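Sulfur oxidation protein soxB (Thermus thermophilus, PDB 2WDE) is a dimanganese enzyme of the 5'-nucleotidase family that acts in sulfur oxidation, where it probably hydrolyses sulfate groups from a carrier-bound intermediate. Local coordinates at residues S35-Q40 with G131-N136; M266-A271 with Y460-D465; R241-A246 with E274-I279. One frame throughout, in Å; residues are numbered along the deposited sequence. Where two conformers were deposited one is given.

Overall arrangement
Interaction 1 is the buried heart of the chain: two loops that follow the neighbouring strands 29-34 and 124-129 meet around two manganese ions, and metal bonds and backbone hydrogen bonds act together. Interaction 2, whose centre lies about 20 Å from that of interaction 1, is partly buried and has no direct hydrogen bond across it; helix 266-273 meets a loop of the C-terminal region through aliphatic carbons and one bridging water. Interaction 3, centred about 17 Å from interaction 2, lies farthest out, where a glutamine pairs with backbone and stacks on an arginine. Interactions 2 and 3 interleave along the chain: segment 266-271 lies on helix 266-273 and segment 274-279 in the loop leaving it.

Interaction 1. Residues S35-Q40 with G131-N136; sequences SDLHGQ and GDTWTN. With MN (manganese (II) ion), chain F; MN (manganese (II) ion), chain G; THJ (thiosulfate), chain H.
Asp36 and Asp132 bring their carboxylates to the same manganese ion, chain F, with OD1 of Asp36 at 2.1 Å from the metal. Their planes stand 84° apart, and the 2.9 Å between Asp36 OD1 and Asp132 OD2 is a contact of two ligands on one cation. Asp132 OD2 also binds the second manganese, chain G, at 2.2 Å, which makes it a bridge between the metals, as is water 2. Its other oxygen, OD1, accepts from the backbone N of Trp164, while Asp36 OD2 takes the hydroxyl of Ser35.

His38 adds NE2 to the chain F ion. Its chi1 of -76° sets CG beside the backbone N, which brings the ring under Asp132 O with NE2 toward the metal. The far nitrogen fixes the ring: ND1 donates to Asn136 OD1 over 2.8 Å, with the acceptor in the ring plane. That amide oxygen is gripped twice, since Thr135 OG1 donates to it from the opposite face of the amide. Asp132 O also accepts from His38 N at 2.7 Å, and His38 O accepts from Gln40 NE2.

Backbone bonds hold the loops together on either side of the His38 N bond: Asp36 N to Gly131 O, and Gly39 N to Thr133 O at 3.0 Å. Leu37 N is served by water 1, which in turn donates to Thr133 OG1, a hydroxyl also bonded to Asp129.

This is the dinuclear site of the metallophosphoesterase fold, completed by His163, His263, His286 and His288. Thiosulfate sits across the ions, its O2 on one and O1 on the other, with further bonds from Trp164 and Arg405. Two metals sharing a carboxylate and a water, with a sulfur oxyanion spanning them, are consistent with hydrolysis by a metal-activated water.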
ATOM      1  N   SER A  35       4.489   0.544   7.694  1.00 10.68           N
ATOM      2  CA  SER A  35       4.827   0.067   6.360  1.00  9.70           C
ATOM      3  C   SER A  35       4.034   0.853   5.344  1.00 11.99           C
ATOM      4  O   SER A  35       3.038   1.491   5.685  1.00 11.81           O
ATOM      5  CB  SER A  35       4.477  -1.417   6.230  1.00 10.85           C
ATOM      6  OG  SER A  35       4.945  -1.956   5.000  1.00 13.97           O
ATOM      7  N   ASP A  36       4.498   0.820   4.101  1.00  9.53           N
ATOM      8  CA  ASP A  36       3.789   1.456   2.998  1.00  9.26           C
ATOM      9  C   ASP A  36       3.468   2.943   3.202  1.00 13.96           C
ATOM     10  O   ASP A  36       2.371   3.430   2.870  1.00 11.27           O
ATOM     11  CB  ASP A  36       2.535   0.639   2.659  1.00 10.58           C
ATOM     12  CG  ASP A  36       2.871  -0.769   2.152  1.00 11.36           C
ATOM     13  OD1 ASP A  36       3.031  -0.955   0.920  1.00 10.81           O
ATOM     14  OD2 ASP A  36       2.998  -1.693   2.988  1.00 14.02           O
ATOM     15  N   LEU A  37       4.448   3.676   3.712  1.00 11.28           N
ATOM     16  CA  LEU A  37       4.287   5.109   3.914  1.00 10.02           C
ATOM     17  C   LEU A  37       4.094   5.798   2.563  1.00 11.49           C
ATOM     18  O   LEU A  37       3.379   6.783   2.458  1.00 10.47           O
ATOM     19  CB  LEU A  37       5.519   5.685   4.626  1.00  9.93           C
ATOM     20  CG  LEU A  37       5.567   7.196   4.876  1.00 13.82           C
ATOM     21  CD1 LEU A  37       4.418   7.693   5.736  1.00 13.73           C
ATOM     22  CD2 LEU A  37       6.904   7.576   5.504  1.00 16.59           C
ATOM     23  N   HIS A  38       4.720   5.256   1.525  1.00  8.81           N
ATOM     24  CA  HIS A  38       4.615   5.838   0.183  1.00  8.98           C
ATOM     25  C   HIS A  38       4.910   7.337   0.168  1.00 14.08           C
ATOM     26  O   HIS A  38       4.149   8.138  -0.378  1.00 12.73           O
ATOM     27  CB  HIS A  38       3.266   5.499  -0.460  1.00  8.97           C
ATOM     28  CG  HIS A  38       3.182   4.089  -0.963  1.00 10.38           C
ATOM     29  ND1 HIS A  38       3.660   3.709  -2.200  1.00 11.98           N
ATOM     30  CD2 HIS A  38       2.662   2.969  -0.404  1.00 11.00           C
ATOM     31  CE1 HIS A  38       3.451   2.415  -2.378  1.00  9.80           C
ATOM     32  NE2 HIS A  38       2.851   1.940  -1.300  1.00  9.71           N
ATOM     33  N   GLY A  39       6.036   7.696   0.783  1.00 11.89           N
ATOM     34  CA  GLY A  39       6.561   9.048   0.859  1.00 12.30           C
ATOM     35  C   GLY A  39       5.632  10.137   1.363  1.00 16.75           C
ATOM     36  O   GLY A  39       5.905  11.320   1.178  1.00 14.77           O
ATOM     37  N   GLN A  40       4.547   9.757   2.031  1.00 12.19           N
ATOM     38  CA  GLN A  40       3.594  10.745   2.501  1.00 10.22           C
ATOM     39  C   GLN A  40       4.140  11.612   3.636  1.00 16.10           C
ATOM     40  O   GLN A  40       4.062  11.265   4.814  1.00 17.66           O
ATOM     41  CB  GLN A  40       2.253  10.097   2.820  1.00 11.37           C
ATOM     42  CG  GLN A  40       1.631   9.434   1.567  1.00 12.97           C
ATOM     43  CD  GLN A  40       1.326  10.459   0.481  1.00 15.03           C
ATOM     44  OE1 GLN A  40       0.517  11.359   0.695  1.00 12.04           O
ATOM     45  NE2 GLN A  40       2.054  10.392  -0.644  1.00 11.83           N
ATOM     46  N   GLY A 131       8.633  -1.201   4.012  1.00 11.53           N
ATOM     47  CA  GLY A 131       8.867  -0.936   2.596  1.00 12.32           C
ATOM     48  C   GLY A 131       7.767  -0.136   1.906  1.00 16.12           C
ATOM     49  O   GLY A 131       6.759   0.216   2.529  1.00 13.06           O
ATOM     50  N   ASP A 132       7.967   0.154   0.614  1.00 12.33           N
ATOM     51  CA  ASP A 132       7.061   1.028  -0.134  1.00 11.24           C
ATOM     52  C   ASP A 132       7.083   2.344   0.605  1.00 14.18           C
ATOM     53  O   ASP A 132       6.057   2.969   0.865  1.00 13.78           O
ATOM     54  CB  ASP A 132       5.642   0.467  -0.230  1.00 11.77           C
ATOM     55  CG  ASP A 132       5.475  -0.451  -1.407  1.00 15.74           C
ATOM     56  OD1 ASP A 132       6.503  -0.717  -2.080  1.00 15.70           O
ATOM     57  OD2 ASP A 132       4.354  -0.957  -1.635  1.00 14.81           O
ATOM     58  N   THR A 133       8.298   2.744   0.950  1.00 11.81           N
ATOM     59  CA  THR A 133       8.544   3.956   1.711  1.00 10.99           C
ATOM     60  C   THR A 133       9.051   5.153   0.899  1.00 12.65           C
ATOM     61  O   THR A 133       8.623   6.284   1.119  1.00 12.32           O
ATOM     62  CB  THR A 133       9.578   3.658   2.816  1.00 16.70           C
ATOM     63  OG1 THR A 133       9.184   2.486   3.542  1.00 15.90           O
ATOM     64  CG2 THR A 133       9.719   4.845   3.765  1.00 13.31           C
ATOM     65  N   TRP A 134      10.053   4.909   0.067  1.00 11.59           N
ATOM     66  CA  TRP A 134      10.786   5.973  -0.626  1.00 14.22           C
ATOM     67  C   TRP A 134      10.080   6.692  -1.753  1.00 18.51           C
ATOM     68  O   TRP A 134      10.530   7.761  -2.189  1.00 15.78           O
ATOM     69  CB  TRP A 134      12.076   5.396  -1.217  1.00 12.68           C
ATOM     70  CG  TRP A 134      13.063   4.910  -0.208  1.00 13.80           C
ATOM     71  CD1 TRP A 134      13.048   5.133   1.147  1.00 16.32           C
ATOM     72  CD2 TRP A 134      14.279   4.220  -0.491  1.00 13.42           C
ATOM     73  NE1 TRP A 134      14.156   4.553   1.730  1.00 15.96           N
ATOM     74  CE2 TRP A 134      14.923   3.979   0.746  1.00 17.31           C
ATOM     75  CE3 TRP A 134      14.852   3.702  -1.667  1.00 14.69           C
ATOM     76  CZ2 TRP A 134      16.129   3.272   0.835  1.00 16.75           C
ATOM     77  CZ3 TRP A 134      16.058   3.011  -1.576  1.00 16.38           C
ATOM     78  CH2 TRP A 134      16.677   2.795  -0.328  1.00 16.82           C
ATOM     79  N   THR A 135       9.036   6.061  -2.277  1.00 15.24           N
ATOM     80  CA  THR A 135       8.386   6.535  -3.491  1.00 14.04           C
ATOM     81  C   THR A 135       6.964   7.081  -3.370  1.00 15.21           C
ATOM     82  O   THR A 135       6.338   7.027  -2.307  1.00 13.59           O
ATOM     83  CB  THR A 135       8.383   5.375  -4.502  1.00 18.08           C
ATOM     84  OG1 THR A 135       7.820   4.219  -3.867  1.00 15.17           O
ATOM     85  CG2 THR A 135       9.814   5.034  -4.943  1.00 15.71           C
ATOM     86  N   ASN A 136       6.460   7.566  -4.506  1.00 10.94           N
ATOM     87  CA  ASN A 136       5.066   7.994  -4.652  1.00 12.34           C
ATOM     88  C   ASN A 136       4.553   9.186  -3.853  1.00 16.69           C
ATOM     89  O   ASN A 136       3.483   9.125  -3.237  1.00 15.19           O
ATOM     90  CB  ASN A 136       4.156   6.787  -4.495  1.00  9.42           C
ATOM     91  CG  ASN A 136       4.765   5.531  -5.096  1.00 15.50           C
ATOM     92  OD1 ASN A 136       5.124   4.601  -4.379  1.00 15.21           O
ATOM     93  ND2 ASN A 136       4.932   5.524  -6.420  1.00 14.05           N
TER
HETATM   94 MN    MN F1577       2.316  -0.185  -0.915  1.00 13.52          MN
HETATM   95 MN    MN G1578       3.949  -3.078  -2.205  1.00 12.90          MN
HETATM   96  S1  THJ H1579       1.272  -1.598  -3.693  1.00 20.10           S
HETATM   97  O1  THJ H1579       2.547  -2.246  -3.923  1.00 23.29           O
HETATM   98  O2  THJ H1579       1.386  -0.328  -2.980  1.00 19.10           O
HETATM   99  O3  THJ H1579       0.294  -2.497  -3.087  1.00 23.54           O
HETATM  100  S2  THJ H1579       0.536  -1.129  -5.532  1.00 22.36           S
HETATM  101  O   HOH W   1       6.944   2.669   4.920  1.00 14.18           O
HETATM  102  O   HOH W   2       2.089  -2.116  -1.198  1.00 14.42           O

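Interaction 2. Residues M266-A271 with Y460-D465; sequences MQLDAA and YQQGGD
The loop of the C-terminal nucleotidase region that precedes strand 468-470 meets the first turn of helix 266-273 here, with Gln461 and Gln462 laid against Gln267 and Leu268. The helix follows strand 257-262 and the metal ligand His263. Gln462 lends mainly its aliphatic part: CG packs on CB of Leu268 at 3.9 Å. Beyond CG its chain is extended, chi2 180°, and it runs alongside the leucine to bring its amide to CD2 of Leu268, with OE1 and NE2 each 4.0 Å from that methyl. NE2 finds a polar partner in the hydroxyl of Tyr221.

Gln461 approaches from next door. Its CB touches CB of Gln267 at 3.9 Å, and its CG reaches CB of Ala271 one turn further along the helix. A cis peptide joins Gln461 to Gln462, and the two side chains leave it close together; Gln462 NE2 lies implausibly close to Gln461 OE1, so the placing of the Gln461 amide is doubtful.

In the family's two-domain plan, helix 266-273 belongs to the metal-binding part of the chain and the glutamine loop to the C-terminal part, so the contact spans both parts near the active site; the side chain of Gln462 comes within about 6 Å of that of His286. Gln267 turns its amide away at chi2 (-52°) to Arg61 and the carbonyl of Pro62, leaving CG against Gln462 O at 3.5 Å. That carbonyl is satisfied by water 3, which donates to it over 2.9 Å and accepts weakly from Leu268 N.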
ATOM      1  N   MET A 266       0.055  -9.859   2.829  1.00  9.18           N
ATOM      2  CA  MET A 266      -0.466 -10.646   3.949  1.00  8.21           C
ATOM      3  C   MET A 266      -1.009 -12.039   3.662  1.00 12.64           C
ATOM      4  O   MET A 266      -0.848 -12.940   4.486  1.00 11.83           O
ATOM      5  CB  MET A 266      -1.458  -9.840   4.801  1.00 10.03           C
ATOM      6  CG  MET A 266      -1.702 -10.472   6.158  1.00 11.76           C
ATOM      7  SD  MET A 266      -2.559  -9.398   7.320  1.00 13.88           S
ATOM      8  CE  MET A 266      -4.270  -9.469   6.702  1.00 11.39           C
ATOM      9  N   GLN A 267      -1.698 -12.222   2.537  1.00 10.72           N
ATOM     10  CA  GLN A 267      -2.240 -13.547   2.212  1.00 11.11           C
ATOM     11  C   GLN A 267      -1.101 -14.514   1.880  1.00 15.85           C
ATOM     12  O   GLN A 267      -1.151 -15.705   2.217  1.00 14.71           O
ATOM     13  CB  GLN A 267      -3.238 -13.460   1.057  1.00 11.88           C
ATOM     14  CG  GLN A 267      -4.415 -12.548   1.353  1.00  9.01           C
ATOM     15  CD  GLN A 267      -5.099 -12.890   2.671  1.00 19.65           C
ATOM     16  OE1 GLN A 267      -5.443 -14.050   2.932  1.00 14.46           O
ATOM     17  NE2 GLN A 267      -5.319 -11.878   3.498  1.00 15.20           N
ATOM     18  N   LEU A 268      -0.072 -13.995   1.222  1.00 12.10           N
ATOM     19  CA  LEU A 268       1.100 -14.801   0.908  1.00 12.32           C
ATOM     20  C   LEU A 268       1.829 -15.129   2.210  1.00 15.07           C
ATOM     21  O   LEU A 268       2.245 -16.258   2.429  1.00 15.52           O
ATOM     22  CB  LEU A 268       2.028 -14.063  -0.062  1.00 11.41           C
ATOM     23  CG  LEU A 268       3.302 -14.813  -0.476  1.00 16.13           C
ATOM     24  CD1 LEU A 268       3.057 -16.313  -0.809  1.00 15.16           C
ATOM     25  CD2 LEU A 268       3.946 -14.089  -1.651  1.00 18.47           C
ATOM     26  N   ASP A 269       1.955 -14.141   3.088  1.00 12.76           N
ATOM     27  CA  ASP A 269       2.590 -14.372   4.386  1.00 11.99           C
ATOM     28  C   ASP A 269       1.826 -15.478   5.115  1.00 16.74           C
ATOM     29  O   ASP A 269       2.423 -16.355   5.738  1.00 15.66           O
ATOM     30  CB  ASP A 269       2.584 -13.093   5.236  1.00 11.81           C
ATOM     31  CG  ASP A 269       3.642 -12.092   4.803  1.00 13.54           C
ATOM     32  OD1 ASP A 269       4.614 -12.497   4.127  1.00 13.77           O
ATOM     33  OD2 ASP A 269       3.499 -10.895   5.127  1.00 13.31           O
ATOM     34  N   ALA A 270       0.497 -15.430   5.051  1.00 13.42           N
ATOM     35  CA  ALA A 270      -0.313 -16.422   5.755  1.00 13.84           C
ATOM     36  C   ALA A 270      -0.054 -17.822   5.208  1.00 18.88           C
ATOM     37  O   ALA A 270       0.108 -18.771   5.976  1.00 18.61           O
ATOM     38  CB  ALA A 270      -1.805 -16.063   5.702  1.00 14.73           C
ATOM     39  N   ALA A 271       0.059 -17.938   3.885  1.00 16.04           N
ATOM     40  CA  ALA A 271       0.350 -19.228   3.261  1.00 17.01           C
ATOM     41  C   ALA A 271       1.706 -19.741   3.740  1.00 21.37           C
ATOM     42  O   ALA A 271       1.835 -20.903   4.100  1.00 22.78           O
ATOM     43  CB  ALA A 271       0.330 -19.111   1.738  1.00 17.85           C
ATOM     44  N   TYR A 460      -3.231 -20.902  -3.462  1.00 37.04           N
ATOM     45  CA  TYR A 460      -2.719 -19.823  -4.297  1.00 36.00           C
ATOM     46  C   TYR A 460      -3.097 -18.374  -3.940  1.00 40.40           C
ATOM     47  O   TYR A 460      -3.072 -17.508  -4.807  1.00 38.52           O
ATOM     48  CB  TYR A 460      -2.917 -20.122  -5.786  1.00 35.44           C
ATOM     49  CG  TYR A 460      -2.235 -21.398  -6.252  1.00 34.14           C
ATOM     50  CD1 TYR A 460      -0.870 -21.423  -6.540  1.00 35.45           C
ATOM     51  CD2 TYR A 460      -2.959 -22.575  -6.410  1.00 33.54           C
ATOM     52  CE1 TYR A 460      -0.250 -22.591  -6.974  1.00 35.05           C
ATOM     53  CE2 TYR A 460      -2.351 -23.739  -6.836  1.00 33.56           C
ATOM     54  CZ  TYR A 460      -0.999 -23.744  -7.120  1.00 37.54           C
ATOM     55  OH  TYR A 460      -0.399 -24.914  -7.533  1.00 32.49           O
ATOM     56  N   GLN A 461      -3.335 -18.108  -2.652  1.00 39.02           N
ATOM     57  CA  GLN A 461      -3.601 -16.749  -2.129  1.00 39.34           C
ATOM     58  C   GLN A 461      -4.446 -15.886  -3.097  1.00 40.58           C
ATOM     59  O   GLN A 461      -5.330 -16.467  -3.732  1.00 43.16           O
ATOM     60  CB  GLN A 461      -2.294 -16.115  -1.660  1.00 40.73           C
ATOM     61  CG  GLN A 461      -1.080 -17.053  -1.706  1.00 61.12           C
ATOM     62  CD  GLN A 461      -0.502 -17.213  -3.110  1.00 78.04           C
ATOM     63  OE1 GLN A 461      -0.920 -16.530  -4.048  1.00 62.32           O
ATOM     64  NE2 GLN A 461       0.435 -18.143  -3.264  1.00 73.10           N
ATOM     65  N   GLN A 462      -4.258 -14.566  -3.273  1.00 34.48           N
ATOM     66  CA  GLN A 462      -3.318 -13.647  -2.625  1.00 35.44           C
ATOM     67  C   GLN A 462      -4.053 -12.290  -2.585  1.00 35.42           C
ATOM     68  O   GLN A 462      -3.643 -11.353  -1.886  1.00 32.37           O
ATOM     69  CB  GLN A 462      -2.049 -13.498  -3.491  1.00 39.38           C
ATOM     70  CG  GLN A 462      -0.741 -13.956  -2.834  1.00 42.05           C
ATOM     71  CD  GLN A 462       0.478 -13.795  -3.732  1.00 43.43           C
ATOM     72  OE1 GLN A 462       0.958 -12.684  -3.938  1.00 38.47           O
ATOM     73  NE2 GLN A 462       1.024 -14.913  -4.214  1.00 30.09           N
ATOM     74  N   GLY A 463      -5.114 -12.186  -3.388  1.00 30.60           N
ATOM     75  CA  GLY A 463      -5.933 -10.985  -3.510  1.00 30.11           C
ATOM     76  C   GLY A 463      -5.312  -9.870  -4.347  1.00 32.40           C
ATOM     77  O   GLY A 463      -4.388 -10.112  -5.127  1.00 32.24           O
ATOM     78  N   GLY A 464      -5.787  -8.616  -4.263  0.65 28.77           N
ATOM     79  CA  GLY A 464      -5.150  -7.498  -4.999  0.65 28.37           C
ATOM     80  C   GLY A 464      -5.753  -6.814  -6.241  0.65 30.18           C
ATOM     81  O   GLY A 464      -5.298  -7.056  -7.354  0.65 31.10           O
ATOM     82  N   ASP A 465      -6.514  -5.752  -5.980  1.00 23.57           N
ATOM     83  CA  ASP A 465      -7.464  -5.019  -6.817  1.00 18.53           C
ATOM     84  C   ASP A 465      -7.504  -5.022  -8.356  1.00 16.23           C
ATOM     85  O   ASP A 465      -6.508  -5.227  -9.052  1.00 15.22           O
ATOM     86  CB  ASP A 465      -7.640  -3.623  -6.248  1.00 18.49           C
ATOM     87  CG  ASP A 465      -7.502  -3.622  -4.739  1.00 18.61           C
ATOM     88  OD1 ASP A 465      -7.950  -4.605  -4.126  1.00 20.71           O
ATOM     89  OD2 ASP A 465      -6.824  -2.746  -4.187  1.00 19.01           O
TER
HETATM   90  O   HOH W   3      -1.215 -11.244  -0.269  1.00 15.57           O

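Interaction 3. Residues R241-A246 with E274-I279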
ATOM      1  N   ARG A 241      12.691 -22.647   0.011  1.00 27.79           N
ATOM      2  CA  ARG A 241      13.850 -23.415   0.457  1.00 27.86           C
ATOM      3  C   ARG A 241      14.868 -22.491   1.109  1.00 30.56           C
ATOM      4  O   ARG A 241      15.354 -22.763   2.204  1.00 30.69           O
ATOM      5  CB  ARG A 241      14.488 -24.151  -0.730  1.00 28.89           C
ATOM      6  CG  ARG A 241      15.401 -25.307  -0.336  1.00 41.64           C
ATOM      7  CD  ARG A 241      16.462 -25.566  -1.402  1.00 48.19           C
ATOM      8  NE  ARG A 241      17.677 -24.791  -1.162  1.00 56.40           N
ATOM      9  CZ  ARG A 241      18.046 -23.733  -1.878  1.00 70.19           C
ATOM     10  NH1 ARG A 241      17.296 -23.322  -2.895  1.00 60.64           N
ATOM     11  NH2 ARG A 241      19.166 -23.085  -1.578  1.00 52.13           N
ATOM     12  N   ARG A 242      15.169 -21.385   0.436  1.00 25.67           N
ATOM     13  CA  ARG A 242      16.114 -20.400   0.943  1.00 25.31           C
ATOM     14  C   ARG A 242      15.546 -19.615   2.136  1.00 26.96           C
ATOM     15  O   ARG A 242      16.295 -19.126   2.984  1.00 24.21           O
ATOM     16  CB  ARG A 242      16.514 -19.442  -0.185  1.00 26.22           C
ATOM     17  CG  ARG A 242      17.887 -18.818  -0.031  1.00 42.12           C
ATOM     18  CD  ARG A 242      18.020 -17.581  -0.907  1.00 49.46           C
ATOM     19  NE  ARG A 242      18.270 -17.921  -2.305  1.00 54.39           N
ATOM     20  CZ  ARG A 242      19.481 -18.026  -2.842  1.00 67.78           C
ATOM     21  NH1 ARG A 242      20.558 -17.825  -2.095  1.00 54.81           N
ATOM     22  NH2 ARG A 242      19.617 -18.331  -4.126  1.00 55.50           N
ATOM     23  N   LEU A 243      14.222 -19.471   2.186  1.00 22.29           N
ATOM     24  CA  LEU A 243      13.595 -18.779   3.313  1.00 20.51           C
ATOM     25  C   LEU A 243      13.762 -19.659   4.552  1.00 21.58           C
ATOM     26  O   LEU A 243      14.165 -19.187   5.611  1.00 20.74           O
ATOM     27  CB  LEU A 243      12.099 -18.549   3.050  1.00 19.99           C
ATOM     28  CG  LEU A 243      11.318 -17.937   4.225  1.00 23.91           C
ATOM     29  CD1 LEU A 243      12.102 -16.819   4.885  1.00 23.37           C
ATOM     30  CD2 LEU A 243       9.925 -17.454   3.813  1.00 23.21           C
ATOM     31  N   GLN A 244      13.448 -20.942   4.400  1.00 19.75           N
ATOM     32  CA  GLN A 244      13.535 -21.896   5.500  1.00 20.20           C
ATOM     33  C   GLN A 244      14.976 -22.013   5.971  1.00 26.89           C
ATOM     34  O   GLN A 244      15.254 -22.060   7.169  1.00 26.41           O
ATOM     35  CB  GLN A 244      13.014 -23.262   5.063  1.00 20.69           C
ATOM     36  CG  GLN A 244      13.009 -24.292   6.169  1.00 21.92           C
ATOM     37  CD  GLN A 244      12.037 -23.953   7.278  1.00 33.60           C
ATOM     38  OE1 GLN A 244      10.830 -24.152   7.142  1.00 26.79           O
ATOM     39  NE2 GLN A 244      12.560 -23.440   8.388  1.00 26.20           N
ATOM     40  N   GLU A 245      15.894 -22.057   5.017  1.00 24.83           N
ATOM     41  CA  GLU A 245      17.304 -22.149   5.357  0.50 24.28           C
ATOM     42  C   GLU A 245      17.770 -20.934   6.152  1.00 28.27           C
ATOM     43  O   GLU A 245      18.541 -21.073   7.098  1.00 28.40           O
ATOM     44  CB  GLU A 245      18.156 -22.374   4.110  0.50 25.24           C
ATOM     45  CG  GLU A 245      18.125 -23.815   3.629  0.50 29.30           C
ATOM     46  CD  GLU A 245      18.679 -23.981   2.230  0.50 42.57           C
ATOM     47  OE1 GLU A 245      19.074 -22.965   1.620  0.50 37.12           O
ATOM     48  OE2 GLU A 245      18.716 -25.130   1.742  0.50 28.06           O
ATOM     49  N   ALA A 246      17.267 -19.748   5.807  1.00 24.85           N
ATOM     50  CA  ALA A 246      17.629 -18.532   6.533  1.00 23.96           C
ATOM     51  C   ALA A 246      17.067 -18.526   7.958  1.00 24.30           C
ATOM     52  O   ALA A 246      17.706 -18.029   8.887  1.00 21.36           O
ATOM     53  CB  ALA A 246      17.182 -17.279   5.773  1.00 25.25           C
ATOM     54  N   GLU A 274       2.124 -21.503   7.102  1.00 23.52           N
ATOM     55  CA  GLU A 274       1.695 -22.898   7.144  1.00 24.02           C
ATOM     56  C   GLU A 274       2.685 -23.797   6.423  1.00 28.26           C
ATOM     57  O   GLU A 274       2.530 -25.014   6.425  1.00 30.08           O
ATOM     58  CB  GLU A 274       0.330 -23.044   6.469  1.00 26.01           C
ATOM     59  CG  GLU A 274      -0.841 -22.610   7.335  1.00 38.63           C
ATOM     60  CD  GLU A 274      -2.161 -22.687   6.594  1.00 63.35           C
ATOM     61  OE1 GLU A 274      -2.149 -23.013   5.388  1.00 52.85           O
ATOM     62  OE2 GLU A 274      -3.210 -22.421   7.217  1.00 62.09           O
ATOM     63  N   ARG A 275       3.686 -23.198   5.790  1.00 23.95           N
ATOM     64  CA  ARG A 275       4.664 -23.972   5.038  0.50 24.15           C
ATOM     65  C   ARG A 275       6.084 -23.840   5.570  1.00 28.22           C
ATOM     66  O   ARG A 275       6.906 -24.730   5.366  1.00 29.66           O
ATOM     67  CB  ARG A 275       4.609 -23.605   3.555  0.50 23.72           C
ATOM     68  CG  ARG A 275       3.440 -24.233   2.817  0.50 32.75           C
ATOM     69  CD  ARG A 275       3.134 -23.488   1.529  0.50 39.09           C
ATOM     70  NE  ARG A 275       4.185 -23.654   0.529  0.50 42.30           N
ATOM     71  CZ  ARG A 275       4.414 -24.782  -0.138  0.50 53.90           C
ATOM     72  NH1 ARG A 275       3.671 -25.855   0.097  0.50 42.47           N
ATOM     73  NH2 ARG A 275       5.387 -24.837  -1.037  0.50 35.40           N
ATOM     74  N   ILE A 276       6.373 -22.727   6.235  1.00 23.98           N
ATOM     75  CA  ILE A 276       7.697 -22.479   6.797  1.00 23.59           C
ATOM     76  C   ILE A 276       7.697 -22.731   8.302  1.00 26.78           C
ATOM     77  O   ILE A 276       6.832 -22.234   9.020  1.00 25.10           O
ATOM     78  CB  ILE A 276       8.169 -21.025   6.510  1.00 26.90           C
ATOM     79  CG1 ILE A 276       8.031 -20.685   5.019  1.00 27.87           C
ATOM     80  CG2 ILE A 276       9.610 -20.832   6.956  1.00 26.61           C
ATOM     81  CD1 ILE A 276       8.949 -21.507   4.126  1.00 31.87           C
ATOM     82  N   ARG A 277       8.686 -23.467   8.801  1.00 23.36           N
ATOM     83  CA  ARG A 277       8.734 -23.693  10.242  1.00 23.16           C
ATOM     84  C   ARG A 277       9.721 -22.750  10.914  1.00 25.60           C
ATOM     85  O   ARG A 277      10.756 -22.417  10.338  1.00 26.76           O
ATOM     86  CB  ARG A 277       9.040 -25.161  10.575  1.00 27.55           C
ATOM     87  CG  ARG A 277      10.444 -25.611  10.252  1.00 43.46           C
ATOM     88  CD  ARG A 277      10.518 -27.128  10.142  1.00 51.16           C
ATOM     89  NE  ARG A 277      11.222 -27.543   8.933  1.00 51.21           N
ATOM     90  CZ  ARG A 277      12.477 -27.210   8.655  1.00 61.64           C
ATOM     91  NH1 ARG A 277      13.040 -27.622   7.526  1.00 56.18           N
ATOM     92  NH2 ARG A 277      13.172 -26.470   9.512  1.00 34.02           N
ATOM     93  N   GLY A 278       9.381 -22.278  12.110  1.00 20.41           N
ATOM     94  CA  GLY A 278      10.272 -21.402  12.845  1.00 19.92           C
ATOM     95  C   GLY A 278       9.967 -19.913  12.836  1.00 22.57           C
ATOM     96  O   GLY A 278      10.665 -19.155  13.507  1.00 23.00           O
ATOM     97  N   ILE A 279       8.955 -19.476  12.087  1.00 17.09           N
ATOM     98  CA  ILE A 279       8.610 -18.047  12.106  1.00 15.36           C
ATOM     99  C   ILE A 279       7.564 -17.779  13.193  1.00 19.00           C
ATOM    100  O   ILE A 279       6.450 -18.300  13.149  1.00 18.70           O
ATOM    101  CB  ILE A 279       8.147 -17.499  10.732  1.00 17.34           C
ATOM    102  CG1 ILE A 279       9.185 -17.786   9.647  1.00 17.20           C
ATOM    103  CG2 ILE A 279       7.964 -15.999  10.828  1.00 14.50           C
ATOM    104  CD1 ILE A 279       8.719 -17.380   8.255  1.00 19.47           C
TER
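Gln244 lays its side-chain amide over the guanidinium of Arg277, the two planes only 14° apart and CD of Gln244 3.5 Å above the centre of the group. The same amide grips the backbone of Arg277 with both of its ends: Arg277 N donates to Gln244 OE1 at 2.8 Å, in the carbonyl plane and on a lone pair, while Gln244 NE2 donates to Arg277 O at 2.8 Å. This paired bonding fixes the rotation of the amide. With chi1 of Gln244 at -177°, CG lies opposite the backbone N, and the bend at chi2 turns the amide onto Arg277.

The glutamine belongs to helix 240-252, and its partner to the loop between helix 266-273 and strand 281-284, so the contact ties two successive crossovers of the parallel strands 210-217, 257-262 and 281-284.

Leu243, one residue earlier on the helix, crosses Ile276 at about a right angle, its CD2 3.9 Å from Ile276 CG1. CG2 of Ile276 meets Gln244 OE1 at 3.5 Å. Arg277 NH2 forms a salt bridge with Asp248, one turn along the helix from Gln244, and Arg275 forms one with Glu240.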